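Local coordinates for glutaredoxin (Methanosarcina mazei, PDB 3NZN), which is a small thioredoxin-fold protein that probably serves as a thiol-disulfide oxidoreductase, reducing disulfides of partner proteins through a CxxC cysteine pair, at residues Asn14-Val19 with Gly46-Tyr51; Val24-Leu29 with Lys37-Leu42. One frame throughout, in Å; residues are numbered along the deposited sequence.

Contact 1: Asn14-Val19 with Gly46-Tyr51; sequences NHVSGV and GVDFDY. With SO4 (sulfate ion), chain F.
H15 and F49 form the antiparallel hydrogen-bonded pair that joins these two strand ends: H15 N donates its N-H to F49 O at 2.7 Å, and F49 N answers to H15 O. Their side chains lie side by side. With CG swung next to the backbone N (chi1 -66°), the imidazole puts one face over F49 CZ near the rim, the ring planes 41° apart and H15 ND1 3.8 Å from F49 CE2. Its far edge serves the sulfate, probably from the crystallisation liquor: H15 NE2 donates to O4 at 2.8 Å, and Y51 OH donates to the same oxygen at 2.6 Å. K10 completes this site, bonding both the sulfate and Y51 OH. Replacing this histidine with an alanine is likely to leave the sulfate one donor short and to open a gap beside the F49 ring. On the opposite face of the strands N14 and D50 make the neighbouring non-hydrogen-bonded pair; D50 OD2 is held by a salt bridge to K23. Beyond V16 the chain turns, and D48 OD1 takes the G18 N-H at 2.8 Å. V19 then closes a single bridge, V19 N bound to G46 O at 2.9 Å and V19 O to D48 N at 2.8 Å. Strand 10-15 thus runs along one side of strand 49-53, whose other neighbour is strand 24-28; F49 also packs on L42 and T43 of helix 33-45.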
loop_
_atom_site.group_PDB
_atom_site.type_symbol
_atom_site.label_atom_id
_atom_site.label_comp_id
_atom_site.label_asym_id
_atom_site.label_seq_id
_atom_site.Cartn_x
_atom_site.Cartn_y
_atom_site.Cartn_z
ATOM N N ASN A 14 21.474 -1.565 -5.541
ATOM C CA ASN A 14 22.160 -0.577 -6.390
ATOM C C ASN A 14 23.250 -1.261 -7.169
ATOM O O ASN A 14 24.168 -1.713 -6.600
ATOM C CB ASN A 14 22.800 0.543 -5.478
ATOM C CG ASN A 14 21.775 1.384 -4.622
ATOM O OD1 ASN A 14 20.679 1.027 -4.356
ATOM N ND2 ASN A 14 22.205 2.606 -4.310
ATOM N N HIS A 15 23.002 -1.319 -8.452
ATOM C CA HIS A 15 24.007 -1.894 -9.345
ATOM C C HIS A 15 24.800 -0.736 -9.946
ATOM O O HIS A 15 24.276 0.031 -10.758
ATOM C CB HIS A 15 23.319 -2.688 -10.445
ATOM C CG HIS A 15 22.618 -3.885 -9.898
ATOM N ND1 HIS A 15 22.442 -5.015 -10.648
ATOM C CD2 HIS A 15 22.073 -4.139 -8.683
ATOM C CE1 HIS A 15 21.798 -5.917 -9.923
ATOM N NE2 HIS A 15 21.573 -5.418 -8.722
ATOM N N VAL A 16 26.073 -0.633 -9.602
ATOM C CA VAL A 16 26.901 0.494 -9.931
ATOM C C VAL A 16 28.293 0.002 -10.391
ATOM O O VAL A 16 29.312 0.676 -10.214
ATOM C CB VAL A 16 26.984 1.612 -8.862
ATOM C CG1 VAL A 16 27.297 2.890 -9.496
ATOM C CG2 VAL A 16 25.747 1.665 -8.006
ATOM N N SER A 17 28.304 -1.098 -11.140
ATOM C CA SER A 17 29.513 -1.673 -11.678
ATOM C C SER A 17 29.473 -1.956 -13.158
ATOM O O SER A 17 30.290 -2.664 -13.645
ATOM C CB SER A 17 29.812 -2.971 -10.901
ATOM O OG SER A 17 29.740 -2.688 -9.565
ATOM N N GLY A 18 28.520 -1.336 -13.833
ATOM C CA GLY A 18 28.400 -1.457 -15.272
ATOM C C GLY A 18 28.531 -0.143 -15.948
ATOM O O GLY A 18 29.459 0.611 -15.625
ATOM N N VAL A 19 27.669 0.147 -16.903
ATOM C CA VAL A 19 27.747 1.376 -17.671
ATOM C C VAL A 19 27.016 2.504 -17.053
ATOM O O VAL A 19 25.788 2.355 -16.701
ATOM C CB VAL A 19 27.284 1.123 -19.142
ATOM C CG1 VAL A 19 27.209 2.451 -19.922
ATOM C CG2 VAL A 19 28.134 0.047 -19.810
ATOM N N GLY A 46 23.135 -4.061 -18.971
ATOM C CA GLY A 46 24.487 -3.729 -18.424
ATOM C C GLY A 46 24.605 -2.350 -17.841
ATOM O O GLY A 46 25.710 -1.907 -17.594
ATOM N N VAL A 47 23.467 -1.669 -17.653
ATOM C CA VAL A 47 23.459 -0.280 -17.150
ATOM C C VAL A 47 23.518 -0.247 -15.572
ATOM O O VAL A 47 23.040 -1.186 -14.934
ATOM C CB VAL A 47 22.311 0.500 -17.668
ATOM C CG1 VAL A 47 22.290 0.566 -19.197
ATOM C CG2 VAL A 47 20.926 0.023 -17.138
ATOM N N ASP A 48 24.059 0.781 -15.072
ATOM C CA ASP A 48 23.959 1.059 -13.620
ATOM C C ASP A 48 22.496 1.445 -13.387
ATOM O O ASP A 48 21.858 2.201 -14.050
ATOM C CB ASP A 48 24.845 2.179 -13.240
ATOM C CG ASP A 48 26.285 1.912 -13.297
ATOM O OD1 ASP A 48 26.685 0.797 -13.517
ATOM O OD2 ASP A 48 27.052 2.944 -13.220
ATOM N N PHE A 49 21.938 0.881 -12.264
ATOM C CA PHE A 49 20.567 1.241 -11.835
ATOM C C PHE A 49 20.411 0.823 -10.366
ATOM O O PHE A 49 21.062 -0.008 -9.884
ATOM C CB PHE A 49 19.495 0.550 -12.698
ATOM C CG PHE A 49 19.388 -0.906 -12.522
ATOM C CD1 PHE A 49 18.299 -1.439 -11.746
ATOM C CD2 PHE A 49 20.222 -1.824 -13.069
ATOM C CE1 PHE A 49 18.143 -2.775 -11.596
ATOM C CE2 PHE A 49 20.100 -3.151 -12.934
ATOM C CZ PHE A 49 19.020 -3.673 -12.161
ATOM N N ASP A 50 19.435 1.540 -9.788
ATOM C CA ASP A 50 18.930 1.168 -8.460
ATOM C C ASP A 50 17.513 0.634 -8.622
ATOM O O ASP A 50 16.781 0.996 -9.455
ATOM C CB ASP A 50 18.885 2.415 -7.601
ATOM C CG ASP A 50 20.194 3.028 -7.362
ATOM O OD1 ASP A 50 21.226 2.437 -7.616
ATOM O OD2 ASP A 50 20.152 4.156 -6.926
ATOM N N TYR A 51 17.150 -0.175 -7.591
ATOM C CA TYR A 51 15.741 -0.638 -7.469
ATOM C C TYR A 51 15.355 -0.603 -5.959
ATOM O O TYR A 51 16.175 -0.693 -5.099
ATOM C CB TYR A 51 15.504 -1.937 -8.121
ATOM C CG TYR A 51 16.199 -3.095 -7.546
ATOM C CD1 TYR A 51 15.563 -3.878 -6.581
ATOM C CD2 TYR A 51 17.539 -3.365 -7.819
ATOM C CE1 TYR A 51 16.194 -4.923 -6.018
ATOM C CE2 TYR A 51 18.186 -4.442 -7.245
ATOM C CZ TYR A 51 17.491 -5.203 -6.333
ATOM O OH TYR A 51 18.084 -6.257 -5.724
HETATM S S SO4 F . 21.233 -7.690 -5.745
HETATM O O1 SO4 F . 22.450 -7.108 -5.069
HETATM O O2 SO4 F . 21.679 -8.579 -6.821
HETATM O O3 SO4 F . 20.461 -8.415 -4.842
HETATM O O4 SO4 F . 20.597 -6.463 -6.326
HETATM O O HOH W 1 23.033 2.942 -9.885
HETATM O O HOH W 2 29.604 2.403 -13.616
#

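Contact 2: Val24-Leu29 with Lys37-Leu42; sequences VIMYGL and KTKKLL
The first half of the beta-alpha-beta unit of the thioredoxin fold meets here, strand 24-28 lying beneath helix 33-45, and M26 makes most of the contact. Its CG stands anti to the backbone N (chi1 -176°), which sends the thioether out from the sheet toward the helix. The sulfur settles on T38: M26 SD lies 3.6 Å from T38 CG2, the two side chains meeting at a slant. Chi3 is close to eclipsed at -6°, and this sharp bend carries the terminal methyl along the helix, where M26 CE comes 3.5 Å from K39 CA and 3.6 Å from K39 CB. The methyl thus rests against the backbone and the root of the lysine, while the rest of K39 leads away past Y51 and Y53. The same methyl also reaches L42, M26 CE lying 3.9 Å from L42 CD1.

In a beta-alpha-beta crossover the helix runs back against its strand, and the two short axes here bear this out, 162° apart in direction and 10.0 Å at closest approach. M26 fills much of that separation, and its side chain also touches the CxxC motif at the helix start, whose C32 and C35 form a disulfide. T38 turns its methyl to the sulfur because CG2 is anti to the backbone N; OG1, beside that N, bonds back to W34 O one turn earlier, so the polar end of this buried residue is satisfied within the helix. Nearer the start of the strand the packing is looser, V24 CG1 standing 4.4 Å from L42 CD2. F49 of strand 49-53 and L101 touch both V24 and L42 at this end.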
loop_
_atom_site.group_PDB
_atom_site.type_symbol
_atom_site.label_atom_id
_atom_site.label_comp_id
_atom_site.label_asym_id
_atom_site.label_seq_id
_atom_site.Cartn_x
_atom_site.Cartn_y
_atom_site.Cartn_z
ATOM N N VAL A 24 19.251 6.051 -12.625
ATOM C CA VAL A 24 18.192 5.220 -13.129
ATOM C C VAL A 24 17.651 4.435 -11.909
ATOM O O VAL A 24 18.405 3.722 -11.309
ATOM C CB VAL A 24 18.688 4.242 -14.196
ATOM C CG1 VAL A 24 17.633 3.282 -14.746
ATOM C CG2 VAL A 24 19.358 5.030 -15.408
ATOM N N ILE A 25 16.347 4.608 -11.632
ATOM C CA ILE A 25 15.757 3.958 -10.442
ATOM C C ILE A 25 14.406 3.335 -10.794
ATOM O O ILE A 25 13.592 3.936 -11.343
ATOM C CB ILE A 25 15.697 4.911 -9.246
ATOM C CG1 ILE A 25 15.132 4.175 -8.008
ATOM C CG2 ILE A 25 14.890 6.046 -9.545
ATOM C CD1 ILE A 25 15.583 4.808 -6.753
ATOM N N MET A 26 14.340 2.041 -10.489
ATOM C CA MET A 26 13.071 1.326 -10.640
ATOM C C MET A 26 12.392 1.135 -9.256
ATOM O O MET A 26 12.945 0.572 -8.404
ATOM C CB MET A 26 13.270 -0.067 -11.280
ATOM C CG MET A 26 11.916 -0.821 -11.561
ATOM S SD MET A 26 12.013 -2.668 -11.728
ATOM C CE MET A 26 13.752 -2.723 -11.656
ATOM N N TYR A 27 11.211 1.749 -9.139
ATOM C CA TYR A 27 10.317 1.452 -7.999
ATOM C C TYR A 27 9.415 0.276 -8.366
ATOM O O TYR A 27 8.754 0.294 -9.300
ATOM C CB TYR A 27 9.501 2.670 -7.616
ATOM C CG TYR A 27 10.383 3.762 -7.069
ATOM C CD1 TYR A 27 10.686 3.827 -5.716
ATOM C CD2 TYR A 27 10.880 4.763 -7.886
ATOM C CE1 TYR A 27 11.496 4.841 -5.209
ATOM C CE2 TYR A 27 11.699 5.772 -7.366
ATOM C CZ TYR A 27 11.988 5.796 -6.068
ATOM O OH TYR A 27 12.790 6.851 -5.682
ATOM N N GLY A 28 9.470 -0.737 -7.493
ATOM C CA GLY A 28 8.683 -1.922 -7.734
ATOM C C GLY A 28 8.083 -2.504 -6.444
ATOM O O GLY A 28 8.200 -1.888 -5.377
ATOM N N LEU A 29 7.512 -3.668 -6.558
ATOM C CA LEU A 29 7.054 -4.454 -5.414
ATOM C C LEU A 29 7.800 -5.788 -5.445
ATOM O O LEU A 29 8.094 -6.295 -6.525
ATOM C CB LEU A 29 5.541 -4.719 -5.512
ATOM C CG LEU A 29 4.634 -3.508 -5.609
ATOM C CD1 LEU A 29 3.177 -3.845 -5.799
ATOM C CD2 LEU A 29 4.813 -2.497 -4.482
ATOM N N LYS A 37 10.676 -8.587 -14.417
ATOM C CA LYS A 37 11.063 -8.581 -15.808
ATOM C C LYS A 37 11.782 -7.272 -16.150
ATOM O O LYS A 37 12.728 -7.264 -16.966
ATOM C CB LYS A 37 9.848 -8.663 -16.721
ATOM C CG LYS A 37 9.161 -9.957 -16.872
ATOM C CD LYS A 37 8.842 -10.302 -18.341
ATOM C CE LYS A 37 8.352 -11.815 -18.510
ATOM N NZ LYS A 37 9.460 -12.881 -18.874
ATOM N N THR A 38 11.370 -6.146 -15.605
ATOM C CA THR A 38 12.070 -4.889 -15.762
ATOM C C THR A 38 13.427 -4.895 -15.154
ATOM O O THR A 38 14.416 -4.444 -15.833
ATOM C CB THR A 38 11.212 -3.762 -15.128
ATOM O OG1 THR A 38 9.903 -3.759 -15.749
ATOM C CG2 THR A 38 11.878 -2.398 -15.337
ATOM N N LYS A 39 13.613 -5.426 -13.960
ATOM C CA LYS A 39 14.898 -5.593 -13.373
ATOM C C LYS A 39 15.815 -6.439 -14.268
ATOM O O LYS A 39 16.973 -6.109 -14.413
ATOM C CB LYS A 39 14.754 -6.116 -11.954
ATOM C CG LYS A 39 15.955 -6.349 -11.211
ATOM C CD LYS A 39 15.715 -6.695 -9.731
ATOM C CE LYS A 39 16.998 -7.018 -9.022
ATOM N NZ LYS A 39 17.422 -8.426 -9.382
ATOM N N LYS A 40 15.277 -7.540 -14.789
ATOM C CA LYS A 40 16.058 -8.403 -15.685
ATOM C C LYS A 40 16.500 -7.650 -16.949
ATOM O O LYS A 40 17.628 -7.861 -17.407
ATOM C CB LYS A 40 15.266 -9.611 -16.019
ATOM C CG LYS A 40 15.181 -10.690 -15.029
ATOM C CD LYS A 40 14.131 -11.750 -15.410
ATOM C CE LYS A 40 14.036 -12.812 -14.302
ATOM N NZ LYS A 40 13.706 -12.377 -12.900
ATOM N N LEU A 41 15.638 -6.826 -17.512
ATOM C CA LEU A 41 16.011 -6.016 -18.694
ATOM C C LEU A 41 17.123 -5.106 -18.314
ATOM O O LEU A 41 18.147 -5.014 -19.090
ATOM C CB LEU A 41 14.800 -5.307 -19.259
ATOM C CG LEU A 41 15.126 -4.315 -20.424
ATOM C CD1 LEU A 41 15.648 -5.027 -21.623
ATOM C CD2 LEU A 41 13.877 -3.577 -20.751
ATOM N N LEU A 42 17.045 -4.342 -17.213
ATOM C CA LEU A 42 18.089 -3.442 -16.804
ATOM C C LEU A 42 19.390 -4.187 -16.564
ATOM O O LEU A 42 20.454 -3.686 -16.994
ATOM C CB LEU A 42 17.636 -2.645 -15.585
ATOM C CG LEU A 42 16.444 -1.745 -15.792
ATOM C CD1 LEU A 42 15.877 -1.135 -14.483
ATOM C CD2 LEU A 42 16.697 -0.552 -16.741
#

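How the contacts relate
The two contacts lie side by side, their centres 11 Å apart, and share one mixed sheet. Along the chain contact 2 is nested inside contact 1: strand 10-15 is followed by strand 24-28, then helix 33-45, then strand 49-53. Contact 1 pairs the first of these strands with the last, while contact 2 seats the helix on the strand between them. Strands 24-28 and 49-53 are parallel neighbours, probably bonded from D50 O to M26 N and from D50 N to V24 O. Strand 10-15 is thereby joined to the beta-alpha-beta unit that bears the C32-C35 disulfide.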